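Local coordinates for major capsid protein (Paramecium bursaria Chlorella virus 1, PDB 5TIP) that self-assembles as trimers into the icosahedral capsid of a large chlorovirus, and carries N-linked glycans added by the host, at residues A[111-116]-A[126-131]; A[234-239]-A[248-253]; A[257-262]-A[360-365]. One frame throughout, in Å; residues are numbered along the deposited sequence.

How the contacts relate
Contact 1 comes first along the chain. It closes a short helical hairpin, helix 109-119 with helix 122-132, in the N-terminal half of the subunit. Contact 2 follows in the C-terminal half and closes the loop between strands 223-237 and 247-251. Contact 3 opens just after it and spans nearly a hundred residues, joining strand 257-266 to the loop before strand 368-369. The three run in series; none nests in or crosses another. Leu252 packs on Leu261 between contacts 2 and 3. Trp111 packs on Tyr260 between contacts 1 and 3, where the helical hairpin of the N-terminal half meets the second half. Contacts 1 and 2 do not touch.

Contact 1: residues A[111-116]-A[126-131]; sequences WFRTYD and YNYRRM
Tyr128 reaches from helix 122-132 to helix 109-119 and meets three side chains there. The carboxylate of Asp116 lies closest: its OD1 is 3.3 Å from Tyr128 CD2. The carboxylate and ring planes are 37° apart. Arg113 NH2 comes to the ring edge, 4.1 Å from Tyr128 CE2, with guanidinium and ring nearly coplanar. The third neighbour is Phe112. Its ring edge receives the phenol oxygen, Tyr128 OH to Phe112 CD2 at 4.0 Å, and the two side chains cross at about a right angle.

Water 1 bridges the helices. It donates to Phe112 O at 2.9 Å and, more weakly, to Tyr128 OH, also at 2.9 Å. Tyr128 turns its CG away from the backbone N (chi1 175°), which sends the ring across the gap to this water.

The groups around the ring hold one another. Arg113 NH2 makes a salt bridge to Asp116 OD2 at 2.8 Å, meeting the oxygen from above the carboxylate plane. Glu89 of helix 87-91 binds two of the partners, one carboxylate oxygen pairing with Arg113 NE and the other with Tyr128 OH. Farther out on helix 122-132, Asn127 and Arg130 bind the second subunit.

The helix segments run nearly antiparallel, at 154°, with axes 12.4 Å apart. At this spacing, long side chains and a water join them. They form an antiparallel helical hairpin between strands 102-108 and 143-149 of the N-terminal jelly-roll half. Strand 143-149 packs against both helices, through Val148 on Phe112 and Pro149 on Tyr128.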
# COMPACT_ATOMS: atom_id res chain seq x y z
N TRP A 111 18.76 5.80 13.00
CA TRP A 111 18.51 4.77 12.00
C TRP A 111 17.04 4.38 11.97
O TRP A 111 16.46 4.21 10.89
CB TRP A 111 19.37 3.54 12.26
CG TRP A 111 18.93 2.38 11.42
CD1 TRP A 111 18.40 1.20 11.85
CD2 TRP A 111 18.97 2.30 9.99
NE1 TRP A 111 18.11 0.39 10.78
CE2 TRP A 111 18.45 1.04 9.63
CE3 TRP A 111 19.40 3.17 8.98
CZ2 TRP A 111 18.35 0.63 8.30
CZ3 TRP A 111 19.30 2.76 7.67
CH2 TRP A 111 18.77 1.50 7.34
N PHE A 112 16.43 4.30 13.12
CA PHE A 112 15.03 4.02 13.20
C PHE A 112 14.30 5.13 12.44
O PHE A 112 13.39 4.84 11.71
CB PHE A 112 14.58 3.93 14.66
CG PHE A 112 14.77 2.59 15.27
CD1 PHE A 112 15.91 1.92 15.13
CD2 PHE A 112 13.76 2.00 15.96
CE1 PHE A 112 16.09 0.70 15.66
CE2 PHE A 112 13.92 0.73 16.50
CZ PHE A 112 15.10 0.08 16.34
N ARG A 113 14.73 6.38 12.60
CA ARG A 113 14.11 7.49 11.90
C ARG A 113 14.37 7.40 10.40
O ARG A 113 13.47 7.67 9.59
CB ARG A 113 14.62 8.82 12.45
CG ARG A 113 13.89 10.05 11.93
CD ARG A 113 12.70 10.43 12.80
NE ARG A 113 11.74 9.34 12.92
CZ ARG A 113 10.80 9.06 12.03
NH1 ARG A 113 10.68 9.81 10.94
NH2 ARG A 113 9.98 8.04 12.22
N THR A 114 15.59 7.02 10.01
CA THR A 114 15.92 6.90 8.60
C THR A 114 15.22 5.70 7.96
O THR A 114 14.72 5.80 6.84
CB THR A 114 17.44 6.79 8.43
OG1 THR A 114 18.06 7.98 8.91
CG2 THR A 114 17.81 6.59 6.96
N TYR A 115 15.19 4.57 8.67
CA TYR A 115 14.50 3.39 8.15
C TYR A 115 13.01 3.67 7.94
O TYR A 115 12.43 3.23 6.95
CB TYR A 115 14.69 2.21 9.11
CG TYR A 115 13.90 0.98 8.74
CD1 TYR A 115 14.41 0.05 7.85
CD2 TYR A 115 12.65 0.75 9.28
CE1 TYR A 115 13.70 -1.08 7.50
CE2 TYR A 115 11.92 -0.38 8.94
CZ TYR A 115 12.45 -1.29 8.05
OH TYR A 115 11.74 -2.42 7.71
N ASP A 116 12.39 4.40 8.87
CA ASP A 116 10.97 4.71 8.74
C ASP A 116 10.71 5.61 7.54
O ASP A 116 9.69 5.45 6.85
CB ASP A 116 10.47 5.36 10.03
CG ASP A 116 8.97 5.59 10.03
OD1 ASP A 116 8.22 4.60 9.88
OD2 ASP A 116 8.54 6.75 10.18
N TYR A 126 1.80 5.07 9.25
CA TYR A 126 1.00 5.83 10.21
C TYR A 126 0.75 5.03 11.48
O TYR A 126 0.74 5.60 12.58
CB TYR A 126 -0.33 6.25 9.58
CG TYR A 126 -1.25 6.98 10.54
CD1 TYR A 126 -0.89 8.20 11.08
CD2 TYR A 126 -2.49 6.46 10.89
CE1 TYR A 126 -1.72 8.87 11.96
CE2 TYR A 126 -3.33 7.13 11.77
CZ TYR A 126 -2.93 8.34 12.30
OH TYR A 126 -3.75 9.02 13.17
N ASN A 127 0.53 3.72 11.35
CA ASN A 127 0.39 2.88 12.55
C ASN A 127 1.66 2.89 13.38
O ASN A 127 1.60 2.82 14.61
CB ASN A 127 0.03 1.45 12.15
CG ASN A 127 -0.35 0.58 13.34
OD1 ASN A 127 -1.01 1.05 14.27
ND2 ASN A 127 0.06 -0.69 13.33
N TYR A 128 2.82 2.98 12.73
CA TYR A 128 4.08 3.06 13.46
C TYR A 128 4.17 4.36 14.26
O TYR A 128 4.74 4.37 15.36
CB TYR A 128 5.27 2.94 12.51
CG TYR A 128 6.62 3.14 13.16
CD1 TYR A 128 7.23 2.11 13.87
CD2 TYR A 128 7.29 4.35 13.07
CE1 TYR A 128 8.46 2.28 14.46
CE2 TYR A 128 8.52 4.53 13.66
CZ TYR A 128 9.10 3.50 14.36
OH TYR A 128 10.33 3.68 14.95
N ARG A 129 3.61 5.46 13.74
CA ARG A 129 3.63 6.70 14.51
C ARG A 129 2.62 6.67 15.65
O ARG A 129 2.84 7.30 16.69
CB ARG A 129 3.37 7.91 13.61
CG ARG A 129 3.61 9.22 14.34
CD ARG A 129 3.63 10.43 13.43
NE ARG A 129 3.97 11.62 14.20
CZ ARG A 129 4.06 12.85 13.70
NH1 ARG A 129 3.84 13.06 12.41
NH2 ARG A 129 4.38 13.87 14.49
N ARG A 130 1.50 5.95 15.47
CA ARG A 130 0.61 5.72 16.60
C ARG A 130 1.33 4.99 17.72
O ARG A 130 1.08 5.25 18.90
CB ARG A 130 -0.62 4.91 16.16
CG ARG A 130 -1.55 5.59 15.18
CD ARG A 130 -2.66 4.64 14.80
NE ARG A 130 -3.53 4.32 15.94
CZ ARG A 130 -4.25 3.21 16.04
NH1 ARG A 130 -4.20 2.30 15.09
NH2 ARG A 130 -5.01 3.01 17.11
N MET A 131 2.24 4.08 17.37
CA MET A 131 2.94 3.28 18.36
C MET A 131 4.08 4.03 19.02
O MET A 131 4.58 3.58 20.06
CB MET A 131 3.49 2.00 17.71
CG MET A 131 2.42 1.06 17.19
SD MET A 131 3.10 -0.18 16.07
CE MET A 131 4.31 -0.97 17.13
O HOH W 1 11.81 2.66 12.73

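Contact 2: residues A[234-239]-A[248-253]; sequences GSETAT and QNIRLN
Gln248 sets its CG beside its backbone N (chi1 -80°) and then runs extended, which carries its amide across to Thr237, Ala238 and Thr239. In Glu236, CG lies anti to the carbonyl carbon, beside the backbone N (chi1 -65°), where it meets Ile250 CG2. The bend at chi2 then keeps CD near the same methyl.

The Gln248 amide uses both its ends. NE2 donates to Thr237 O at 2.8 Å. The bond is nearly straight, 172° at the hydrogen, and it lies in both the carbonyl plane and the amide plane. OE1 takes a weak hydrogen bond from Thr239 N at 3.5 Å and sits 3.4 Å from Ala238 CA. Its stronger partner is Tyr382 OH, on strand 376-387. Thr239 crosses the amide obliquely, with OG1 3.5 Å from Gln248 CD.

The other half of the contact is a light touch. Ile250 CG2 meets Glu236 CG at 3.9 Å, and the two side chains slide past each other in opposite directions. Ile250 also packs on Leu380 and Leu413, one from each sheet.

The two segments do not pair as neighbouring strands: the backbones of Glu236 and Ala238 bond to Leu413 and Thr411, those of Gln248 and Ile250 to strand 376-387. The contact therefore joins two facing sheets of the C-terminal jelly roll, a hexon-clan fold, by side chains of strand 247-251 that reach across. Its main polar link is side chain to backbone: one amide, with its plane fixed by a straight bond and a tyrosine hydroxyl, serves backbone groups at the end of strand 223-237 and just beyond it.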
# COMPACT_ATOMS: atom_id res chain seq x y z
N GLY A 234 29.51 6.74 12.91
CA GLY A 234 29.37 8.03 13.54
C GLY A 234 29.06 9.13 12.54
O GLY A 234 29.22 8.98 11.32
N SER A 235 28.59 10.25 13.07
CA SER A 235 28.22 11.38 12.23
C SER A 235 29.45 12.03 11.61
O SER A 235 30.50 12.14 12.24
CB SER A 235 27.45 12.41 13.05
OG SER A 235 26.30 11.84 13.66
N GLU A 236 29.24 12.55 10.40
CA GLU A 236 30.24 13.29 9.66
C GLU A 236 29.87 14.77 9.80
O GLU A 236 28.70 15.10 10.02
CB GLU A 236 30.25 12.88 8.19
CG GLU A 236 30.67 11.43 7.96
CD GLU A 236 32.05 11.13 8.51
OE1 GLU A 236 32.95 11.99 8.37
OE2 GLU A 236 32.24 10.03 9.07
N THR A 237 30.85 15.65 9.66
CA THR A 237 30.62 17.09 9.81
C THR A 237 30.38 17.69 8.43
O THR A 237 31.31 17.82 7.63
CB THR A 237 31.81 17.75 10.50
OG1 THR A 237 32.00 17.16 11.79
CG2 THR A 237 31.56 19.24 10.67
N ALA A 238 29.13 18.06 8.16
CA ALA A 238 28.80 18.75 6.93
C ALA A 238 29.07 20.24 7.08
O ALA A 238 28.91 20.82 8.16
CB ALA A 238 27.34 18.52 6.55
N THR A 239 29.49 20.87 5.98
CA THR A 239 29.88 22.28 5.97
C THR A 239 29.14 23.02 4.85
O THR A 239 29.75 23.46 3.87
CB THR A 239 31.39 22.44 5.80
OG1 THR A 239 31.80 21.87 4.54
CG2 THR A 239 32.13 21.75 6.93
N GLN A 248 32.37 18.53 -0.48
CA GLN A 248 33.07 17.66 0.45
C GLN A 248 33.32 16.30 -0.18
O GLN A 248 32.61 15.88 -1.11
CB GLN A 248 32.29 17.50 1.76
CG GLN A 248 32.44 18.66 2.73
CD GLN A 248 31.74 18.41 4.05
OE1 GLN A 248 30.54 18.15 4.09
NE2 GLN A 248 32.49 18.50 5.14
N ASN A 249 34.33 15.61 0.34
CA ASN A 249 34.63 14.22 -0.03
C ASN A 249 34.73 13.43 1.27
O ASN A 249 35.73 13.53 1.99
CB ASN A 249 35.91 14.11 -0.85
CG ASN A 249 35.80 14.79 -2.20
OD1 ASN A 249 34.77 14.71 -2.87
ND2 ASN A 249 36.87 15.45 -2.61
N ILE A 250 33.70 12.64 1.57
CA ILE A 250 33.66 11.84 2.79
C ILE A 250 34.17 10.45 2.45
O ILE A 250 33.59 9.74 1.63
CB ILE A 250 32.24 11.79 3.38
CG1 ILE A 250 31.85 13.14 3.98
CG2 ILE A 250 32.15 10.70 4.43
CD1 ILE A 250 31.29 14.14 3.00
N ARG A 251 35.28 10.06 3.09
CA ARG A 251 35.84 8.73 2.90
C ARG A 251 34.95 7.72 3.62
O ARG A 251 34.85 7.75 4.85
CB ARG A 251 37.27 8.69 3.44
CG ARG A 251 38.01 7.37 3.27
CD ARG A 251 38.37 7.11 1.81
NE ARG A 251 39.14 5.88 1.65
CZ ARG A 251 40.47 5.82 1.70
NH1 ARG A 251 41.18 6.93 1.90
NH2 ARG A 251 41.09 4.66 1.54
N LEU A 252 34.30 6.85 2.86
CA LEU A 252 33.43 5.85 3.45
C LEU A 252 34.26 4.72 4.04
O LEU A 252 35.30 4.34 3.50
CB LEU A 252 32.45 5.30 2.42
CG LEU A 252 31.52 6.30 1.72
CD1 LEU A 252 30.61 5.60 0.73
CD2 LEU A 252 30.70 7.08 2.74
N ASN A 253 33.75 4.19 5.12
CA ASN A 253 34.40 3.14 5.78
C ASN A 253 33.43 2.00 6.07
O ASN A 253 33.06 1.76 7.16
CB ASN A 253 35.13 3.70 7.01
CG ASN A 253 35.70 2.66 7.88
OD1 ASN A 253 36.07 1.63 7.46
ND2 ASN A 253 35.78 2.95 9.11

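Contact 3: residues A[257-262]-A[360-365]; sequences PTKYLA and AGRQPS
Strand 257-266 belongs to a sheet of the C-terminal half, and Lys259, near its start, faces the loop between strands 350-354 and 368-369. Lys259 makes the link. Its NZ donates to Gly361 O at 2.9 Å. The C=O...N angle is 145°, and the donor is tilted 35° from the carbonyl plane. The chain bends only at chi3 (61°), which steers its end to the loop, while the aliphatic part stays extended on each side of the bend.

The subunit is a double-jelly-roll capsid protein of the hexon clan, and this contact lies in the second half. Strand 257-266 pairs with both strands 350-354 and 368-369, so the loop joins two partners of the lysine's own strand.

Arg362 turns its end back toward the lysine by bending at chi2 and chi3. Its NH2 lies 3.7 Å from Lys259 NZ, and the two side chains cross at about a right angle. Glu228, on strand 223-237, bridges the two cations: OE2 forms a salt bridge with Lys259 NZ and OE1 with Arg362 NH2. Their closeness is therefore probably offset by the shared carboxylate. Pro359 O also accepts a bond from Lys259 NZ.

Further along the loop, Gln363 NE2 donates to Pro364 O at 2.9 Å, on a lone pair of that oxygen. The same NE2 bonds to Arg31 O of the third subunit, while Pro364 packs on Leu17 of the second subunit.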
# COMPACT_ATOMS: atom_id res chain seq x y z
N PRO A 257 29.41 -7.29 1.43
CA PRO A 257 28.46 -6.98 0.36
C PRO A 257 27.31 -6.13 0.88
O PRO A 257 26.54 -6.55 1.74
CB PRO A 257 27.98 -8.36 -0.10
CG PRO A 257 29.09 -9.28 0.26
CD PRO A 257 29.65 -8.74 1.55
N THR A 258 27.20 -4.91 0.34
CA THR A 258 26.28 -3.90 0.84
C THR A 258 25.10 -3.76 -0.12
O THR A 258 25.29 -3.65 -1.33
CB THR A 258 26.99 -2.56 1.01
OG1 THR A 258 28.06 -2.70 1.95
CG2 THR A 258 26.03 -1.49 1.50
N LYS A 259 23.89 -3.75 0.44
CA LYS A 259 22.68 -3.62 -0.37
C LYS A 259 22.46 -2.19 -0.83
O LYS A 259 22.13 -1.95 -2.00
CB LYS A 259 21.46 -4.11 0.41
CG LYS A 259 21.65 -5.45 1.09
CD LYS A 259 20.43 -5.80 1.93
CE LYS A 259 19.18 -5.90 1.07
NZ LYS A 259 17.99 -6.30 1.87
N TYR A 260 22.62 -1.22 0.06
CA TYR A 260 22.33 0.17 -0.26
C TYR A 260 23.06 1.08 0.71
O TYR A 260 23.52 0.65 1.77
CB TYR A 260 20.82 0.44 -0.24
CG TYR A 260 20.15 0.13 1.08
CD1 TYR A 260 20.11 1.07 2.10
CD2 TYR A 260 19.56 -1.11 1.30
CE1 TYR A 260 19.50 0.78 3.31
CE2 TYR A 260 18.95 -1.40 2.51
CZ TYR A 260 18.92 -0.45 3.51
OH TYR A 260 18.31 -0.74 4.71
N LEU A 261 23.16 2.35 0.33
CA LEU A 261 23.62 3.42 1.20
C LEU A 261 22.48 4.40 1.45
O LEU A 261 21.76 4.76 0.51
CB LEU A 261 24.82 4.15 0.61
CG LEU A 261 26.08 3.34 0.30
CD1 LEU A 261 27.18 4.25 -0.22
CD2 LEU A 261 26.55 2.59 1.54
N ALA A 262 22.32 4.81 2.70
CA ALA A 262 21.31 5.80 3.07
C ALA A 262 21.96 6.85 3.95
O ALA A 262 22.72 6.52 4.87
CB ALA A 262 20.13 5.15 3.80
N ALA A 360 14.47 -3.50 0.01
CA ALA A 360 13.61 -3.82 1.14
C ALA A 360 13.30 -5.31 1.25
O ALA A 360 12.67 -5.72 2.24
CB ALA A 360 12.30 -3.03 1.05
N GLY A 361 13.72 -6.09 0.27
CA GLY A 361 13.48 -7.52 0.29
C GLY A 361 14.62 -8.26 0.96
O GLY A 361 15.78 -7.91 0.79
N ARG A 362 14.29 -9.30 1.72
CA ARG A 362 15.31 -10.07 2.41
C ARG A 362 16.20 -10.84 1.44
O ARG A 362 17.39 -10.99 1.67
CB ARG A 362 14.66 -11.02 3.42
CG ARG A 362 13.71 -10.32 4.38
CD ARG A 362 14.44 -9.71 5.56
NE ARG A 362 15.28 -8.58 5.19
CZ ARG A 362 14.86 -7.32 5.11
NH1 ARG A 362 13.60 -7.03 5.39
NH2 ARG A 362 15.69 -6.35 4.76
N GLN A 363 15.61 -11.31 0.35
CA GLN A 363 16.35 -12.04 -0.66
C GLN A 363 17.36 -11.11 -1.32
O GLN A 363 16.99 -10.06 -1.83
CB GLN A 363 15.41 -12.62 -1.71
CG GLN A 363 16.07 -12.88 -3.05
CD GLN A 363 16.87 -14.16 -3.08
OE1 GLN A 363 16.42 -15.19 -2.59
NE2 GLN A 363 18.06 -14.10 -3.65
N PRO A 364 18.64 -11.49 -1.30
CA PRO A 364 19.63 -10.62 -1.94
C PRO A 364 19.33 -10.45 -3.42
O PRO A 364 18.97 -11.41 -4.11
CB PRO A 364 20.96 -11.36 -1.71
CG PRO A 364 20.57 -12.76 -1.35
CD PRO A 364 19.25 -12.66 -0.66
N SER A 365 19.49 -9.22 -3.90
CA SER A 365 19.16 -8.87 -5.28
C SER A 365 20.15 -7.85 -5.81
O SER A 365 19.77 -6.89 -6.50
CB SER A 365 17.74 -8.33 -5.38
OG SER A 365 17.57 -7.20 -4.55